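Local coordinates for protein pullulanase (Bacillus acidopullulyticus, PDB 2WAN) that hydrolyses alpha-1,6-glucosidic linkages in pullulan and at the branch points of starch-derived polysaccharides, as a debranching enzyme of the alpha-amylase superfamily, at residues 624-636 and 664-678. Sequence-based numbering, arbitrary orientation.
Sequences MALLGKDTMAKIS and QLVTKGQQKGLGIGV. With ACT (acetate ion), chain O; ACT (acetate ion), chain Q.
Met624, Met632, Val666 and Ile676 pack together in the parallel beta/alpha barrel of the catalytic domain. Segment 624-636 follows barrel strand 618-621 and enters helix 629-642. Segment 664-678 is a chain of turns that runs into barrel strand 677-679. The tight part is apolar. Met624 CG lies anti to the backbone N (chi1 -173°), and its bent end brings CE to 3.7 Å from Val678 CG1. Ile676 CD1 meets Met632 CB at 3.7 Å, the two side chains crossing at about a right angle. Val666 CG2 sits over the start of the helix, 3.4 Å from Gly628 C. Beside it, Ala625 O takes two donors, Gly628 N and Val666 N. Phe621 of strand 618-621 also touches Met632.

The solvent side is polar. The first turn of the helix is met by Gln664: its backbone O accepts from Lys629 N at 2.8 Å, and its OE1 accepts from Asp630 N at 3.0 Å, nearly straight. An acetate, probably from the crystallisation liquor, lies on the same helix end and bonds to Thr631 N and OG1. The contact is looser at the exposed Asp630, where the bond from Gln664 NE2 to Asp630 OD1 is weak. Lys629 crosses the Gln670 side chain at about a right angle, with CD 3.5 Å from both OE1 and NE2 of the Gln670 amide. Lys629 NZ reaches Gln670 OE1 at 3.1 Å from above the carbonyl plane, 42° out of it. With an alanine here, Gln670 OE1 would probably lose this donor and the amide would be less restrained on that side. Gln670 NE2 bonds to Leu665 O at 3.0 Å.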
loop_
_atom_site.group_PDB
_atom_site.type_symbol
_atom_site.label_atom_id
_atom_site.label_comp_id
_atom_site.label_asym_id
_atom_site.label_seq_id
_atom_site.Cartn_x
_atom_site.Cartn_y
_atom_site.Cartn_z
ATOM N N MET A 624 -0.935 0.745 0.505
ATOM C CA MET A 624 0.384 0.211 0.836
ATOM C C MET A 624 0.508 -0.309 2.281
ATOM O O MET A 624 1.250 -1.275 2.544
ATOM C CB MET A 624 1.440 1.277 0.561
ATOM C CG MET A 624 2.871 0.735 0.725
ATOM S SD MET A 624 4.096 1.952 0.232
ATOM C CE MET A 624 3.912 3.186 1.533
ATOM N N ALA A 625 -0.218 0.314 3.208
ATOM C CA ALA A 625 -0.210 -0.146 4.610
ATOM C C ALA A 625 -0.443 -1.657 4.684
ATOM O O ALA A 625 0.225 -2.350 5.451
ATOM C CB ALA A 625 -1.270 0.597 5.425
ATOM N N LEU A 626 -1.376 -2.153 3.868
ATOM C CA LEU A 626 -1.704 -3.585 3.820
ATOM C C LEU A 626 -0.564 -4.509 3.407
ATOM O O LEU A 626 -0.579 -5.704 3.738
ATOM C CB LEU A 626 -2.890 -3.825 2.886
ATOM C CG LEU A 626 -4.217 -3.157 3.261
ATOM C CD1 LEU A 626 -5.217 -3.401 2.160
ATOM C CD2 LEU A 626 -4.741 -3.723 4.599
ATOM N N LEU A 627 0.413 -3.988 2.666
ATOM C CA LEU A 627 1.512 -4.848 2.190
ATOM C C LEU A 627 2.498 -5.204 3.299
ATOM O O LEU A 627 3.164 -6.243 3.231
ATOM C CB LEU A 627 2.221 -4.218 0.987
ATOM C CG LEU A 627 1.283 -3.937 -0.204
ATOM C CD1 LEU A 627 2.073 -3.286 -1.335
ATOM C CD2 LEU A 627 0.559 -5.219 -0.708
ATOM N N GLY A 628 2.562 -4.364 4.331
ATOM C CA GLY A 628 3.411 -4.632 5.493
ATOM C C GLY A 628 4.834 -4.106 5.376
ATOM O O GLY A 628 5.404 -4.018 4.272
ATOM N N LYS A 629 5.411 -3.754 6.523
ATOM C CA LYS A 629 6.772 -3.196 6.597
ATOM C C LYS A 629 7.831 -4.118 6.026
ATOM O O LYS A 629 8.662 -3.683 5.236
ATOM C CB LYS A 629 7.158 -2.846 8.043
ATOM C CG LYS A 629 6.521 -1.597 8.591
ATOM C CD LYS A 629 6.638 -1.554 10.120
ATOM C CE LYS A 629 8.053 -1.292 10.586
ATOM N NZ LYS A 629 8.070 -1.102 12.079
ATOM N N ASP A 630 7.812 -5.390 6.437
ATOM C CA ASP A 630 8.823 -6.338 6.009
ATOM C C ASP A 630 8.828 -6.493 4.498
ATOM O O ASP A 630 9.884 -6.492 3.864
ATOM C CB ASP A 630 8.607 -7.691 6.700
ATOM C CG ASP A 630 8.980 -7.651 8.186
ATOM O OD1 ASP A 630 9.500 -6.616 8.655
ATOM O OD2 ASP A 630 8.752 -8.663 8.882
ATOM N N THR A 631 7.631 -6.584 3.931
ATOM C CA THR A 631 7.470 -6.679 2.481
ATOM C C THR A 631 7.955 -5.424 1.742
ATOM O O THR A 631 8.678 -5.530 0.750
ATOM C CB THR A 631 6.014 -7.021 2.125
ATOM O OG1 THR A 631 5.706 -8.324 2.651
ATOM C CG2 THR A 631 5.779 -7.033 0.599
ATOM N N MET A 632 7.582 -4.242 2.232
ATOM C CA MET A 632 8.013 -2.996 1.580
ATOM C C MET A 632 9.528 -2.787 1.655
ATOM O O MET A 632 10.141 -2.259 0.738
ATOM C CB MET A 632 7.289 -1.780 2.165
ATOM C CG MET A 632 5.783 -1.708 1.883
ATOM S SD MET A 632 5.325 -2.059 0.167
ATOM C CE MET A 632 6.390 -0.984 -0.760
ATOM N N ALA A 633 10.122 -3.186 2.778
ATOM C CA ALA A 633 11.566 -3.137 2.910
ATOM C C ALA A 633 12.213 -4.016 1.839
ATOM O O ALA A 633 13.207 -3.628 1.231
ATOM C CB ALA A 633 11.984 -3.579 4.326
ATOM N N LYS A 634 11.647 -5.202 1.605
ATOM C CA LYS A 634 12.222 -6.113 0.601
ATOM C C LYS A 634 12.037 -5.599 -0.822
ATOM O O LYS A 634 12.949 -5.714 -1.651
ATOM C CB LYS A 634 11.658 -7.522 0.722
ATOM C CG LYS A 634 12.149 -8.291 1.928
ATOM C CD LYS A 634 11.558 -9.694 1.917
ATOM C CE LYS A 634 12.192 -10.573 2.977
ATOM N NZ LYS A 634 11.548 -11.915 2.933
ATOM N N ILE A 635 10.850 -5.061 -1.111
ATOM C CA ILE A 635 10.603 -4.433 -2.407
ATOM C C ILE A 635 11.627 -3.326 -2.648
ATOM O O ILE A 635 12.287 -3.287 -3.700
ATOM C CB ILE A 635 9.160 -3.883 -2.510
ATOM C CG1 ILE A 635 8.162 -5.046 -2.619
ATOM C CG2 ILE A 635 9.022 -2.880 -3.707
ATOM C CD1 ILE A 635 6.697 -4.633 -2.483
ATOM N N SER A 636 11.762 -2.423 -1.678
ATOM C CA SER A 636 12.706 -1.309 -1.792
ATOM C C SER A 636 14.141 -1.812 -1.997
ATOM O O SER A 636 14.839 -1.375 -2.915
ATOM C CB SER A 636 12.607 -0.406 -0.548
ATOM O OG SER A 636 13.558 0.643 -0.623
ATOM N N GLN A 664 2.793 -4.241 11.842
ATOM C CA GLN A 664 3.361 -4.423 10.501
ATOM C C GLN A 664 2.735 -3.495 9.457
ATOM O O GLN A 664 3.317 -3.285 8.387
ATOM C CB GLN A 664 3.315 -5.896 10.055
ATOM C CG GLN A 664 4.548 -6.722 10.513
ATOM C CD GLN A 664 5.870 -6.250 9.872
ATOM O OE1 GLN A 664 5.992 -6.149 8.647
ATOM N NE2 GLN A 664 6.860 -5.976 10.705
ATOM N N LEU A 665 1.573 -2.924 9.772
ATOM C CA LEU A 665 0.880 -2.039 8.820
ATOM C C LEU A 665 1.742 -0.819 8.545
ATOM O O LEU A 665 2.302 -0.228 9.472
ATOM C CB LEU A 665 -0.498 -1.623 9.334
ATOM C CG LEU A 665 -1.601 -2.687 9.369
ATOM C CD1 LEU A 665 -2.807 -2.145 10.106
ATOM C CD2 LEU A 665 -2.005 -3.150 7.955
ATOM N N VAL A 666 1.878 -0.457 7.267
ATOM C CA VAL A 666 2.701 0.708 6.925
ATOM C C VAL A 666 1.869 1.993 6.994
ATOM O O VAL A 666 1.482 2.576 5.974
ATOM C CB VAL A 666 3.422 0.583 5.555
ATOM C CG1 VAL A 666 4.570 1.618 5.452
ATOM C CG2 VAL A 666 3.963 -0.836 5.347
ATOM N N THR A 667 1.592 2.418 8.225
ATOM C CA THR A 667 0.955 3.716 8.492
ATOM C C THR A 667 2.049 4.791 8.587
ATOM O O THR A 667 3.228 4.471 8.537
ATOM C CB THR A 667 0.135 3.654 9.804
ATOM O OG1 THR A 667 0.950 3.086 10.834
ATOM C CG2 THR A 667 -1.099 2.784 9.616
ATOM N N LYS A 668 1.667 6.068 8.674
ATOM C CA LYS A 668 2.667 7.136 8.680
ATOM C C LYS A 668 3.631 6.992 9.858
ATOM O O LYS A 668 3.204 6.799 11.008
ATOM C CB LYS A 668 2.003 8.521 8.685
ATOM C CG LYS A 668 1.151 8.821 7.440
ATOM C CD LYS A 668 0.829 10.317 7.348
ATOM C CE LYS A 668 -0.125 10.769 8.484
ATOM N NZ LYS A 668 -1.460 10.113 8.415
ATOM N N GLY A 669 4.922 7.077 9.564
ATOM C CA GLY A 669 5.980 6.863 10.569
ATOM C C GLY A 669 6.634 5.503 10.360
ATOM O O GLY A 669 7.825 5.329 10.604
ATOM N N GLN A 670 5.857 4.540 9.866
ATOM C CA GLN A 670 6.369 3.183 9.677
ATOM C C GLN A 670 7.296 3.036 8.462
ATOM O O GLN A 670 8.017 2.041 8.338
ATOM C CB GLN A 670 5.209 2.189 9.594
ATOM C CG GLN A 670 4.354 2.124 10.855
ATOM C CD GLN A 670 4.825 1.015 11.769
ATOM O OE1 GLN A 670 5.934 1.064 12.302
ATOM N NE2 GLN A 670 4.001 -0.015 11.920
ATOM N N GLN A 671 7.302 4.032 7.575
ATOM C CA GLN A 671 8.172 4.023 6.395
ATOM C C GLN A 671 9.591 4.476 6.688
ATOM O O GLN A 671 10.464 4.377 5.823
ATOM C CB GLN A 671 7.582 4.917 5.285
ATOM C CG GLN A 671 7.915 6.417 5.413
ATOM C CD GLN A 671 7.333 7.084 6.660
ATOM O OE1 GLN A 671 6.234 6.751 7.110
ATOM N NE2 GLN A 671 8.066 8.060 7.204
ATOM N N LYS A 672 9.825 5.003 7.892
ATOM C CA LYS A 672 11.123 5.592 8.229
ATOM C C LYS A 672 12.306 4.700 7.867
ATOM O O LYS A 672 12.375 3.541 8.300
ATOM C CB LYS A 672 11.174 5.961 9.716
ATOM C CG LYS A 672 10.375 7.220 10.053
ATOM C CD LYS A 672 10.496 7.544 11.537
ATOM C CE LYS A 672 9.788 8.865 11.867
ATOM N NZ LYS A 672 9.885 9.157 13.356
ATOM N N GLY A 673 13.219 5.247 7.070
ATOM C CA GLY A 673 14.469 4.569 6.716
ATOM C C GLY A 673 14.327 3.440 5.705
ATOM O O GLY A 673 15.322 2.795 5.370
ATOM N N LEU A 674 13.114 3.207 5.196
ATOM C CA LEU A 674 12.895 2.057 4.291
ATOM C C LEU A 674 13.162 2.349 2.817
ATOM O O LEU A 674 13.208 1.419 1.993
ATOM C CB LEU A 674 11.485 1.491 4.443
ATOM C CG LEU A 674 11.126 0.919 5.816
ATOM C CD1 LEU A 674 9.774 0.195 5.727
ATOM C CD2 LEU A 674 12.237 0.005 6.360
ATOM N N GLY A 675 13.307 3.626 2.472
ATOM C CA GLY A 675 13.525 4.016 1.059
ATOM C C GLY A 675 12.216 4.107 0.282
ATOM O O GLY A 675 12.188 3.945 -0.945
ATOM N N ILE A 676 11.137 4.383 1.011
ATOM C CA ILE A 676 9.797 4.532 0.435
ATOM C C ILE A 676 9.081 5.737 1.052
ATOM O O ILE A 676 9.414 6.174 2.154
ATOM C CB ILE A 676 8.920 3.264 0.659
ATOM C CG1 ILE A 676 8.432 3.177 2.122
ATOM C CG2 ILE A 676 9.632 1.966 0.158
ATOM C CD1 ILE A 676 7.541 1.941 2.454
ATOM N N GLY A 677 8.107 6.268 0.325
ATOM C CA GLY A 677 7.320 7.423 0.775
ATOM C C GLY A 677 5.855 7.137 1.015
ATOM O O GLY A 677 5.319 6.119 0.558
ATOM N N VAL A 678 5.194 8.019 1.771
ATOM C CA VAL A 678 3.757 7.868 2.033
ATOM C C VAL A 678 3.006 9.141 1.674
ATOM O O VAL A 678 3.502 10.235 1.896
ATOM C CB VAL A 678 3.452 7.459 3.507
ATOM C CG1 VAL A 678 4.013 6.082 3.791
ATOM C CG2 VAL A 678 4.021 8.504 4.512
HETATM C C ACT O . 4.542 -8.147 6.195
HETATM O O ACT O . 5.362 -7.586 5.421
HETATM O OXT ACT O . 4.593 -7.867 7.412
HETATM C CH3 ACT O . 3.518 -9.104 5.703
HETATM C C ACT Q . 13.382 10.089 13.375
HETATM O O ACT Q . 12.840 10.454 12.311
HETATM O OXT ACT Q . 12.950 9.029 13.872
HETATM C CH3 ACT Q . 14.471 10.886 14.022
#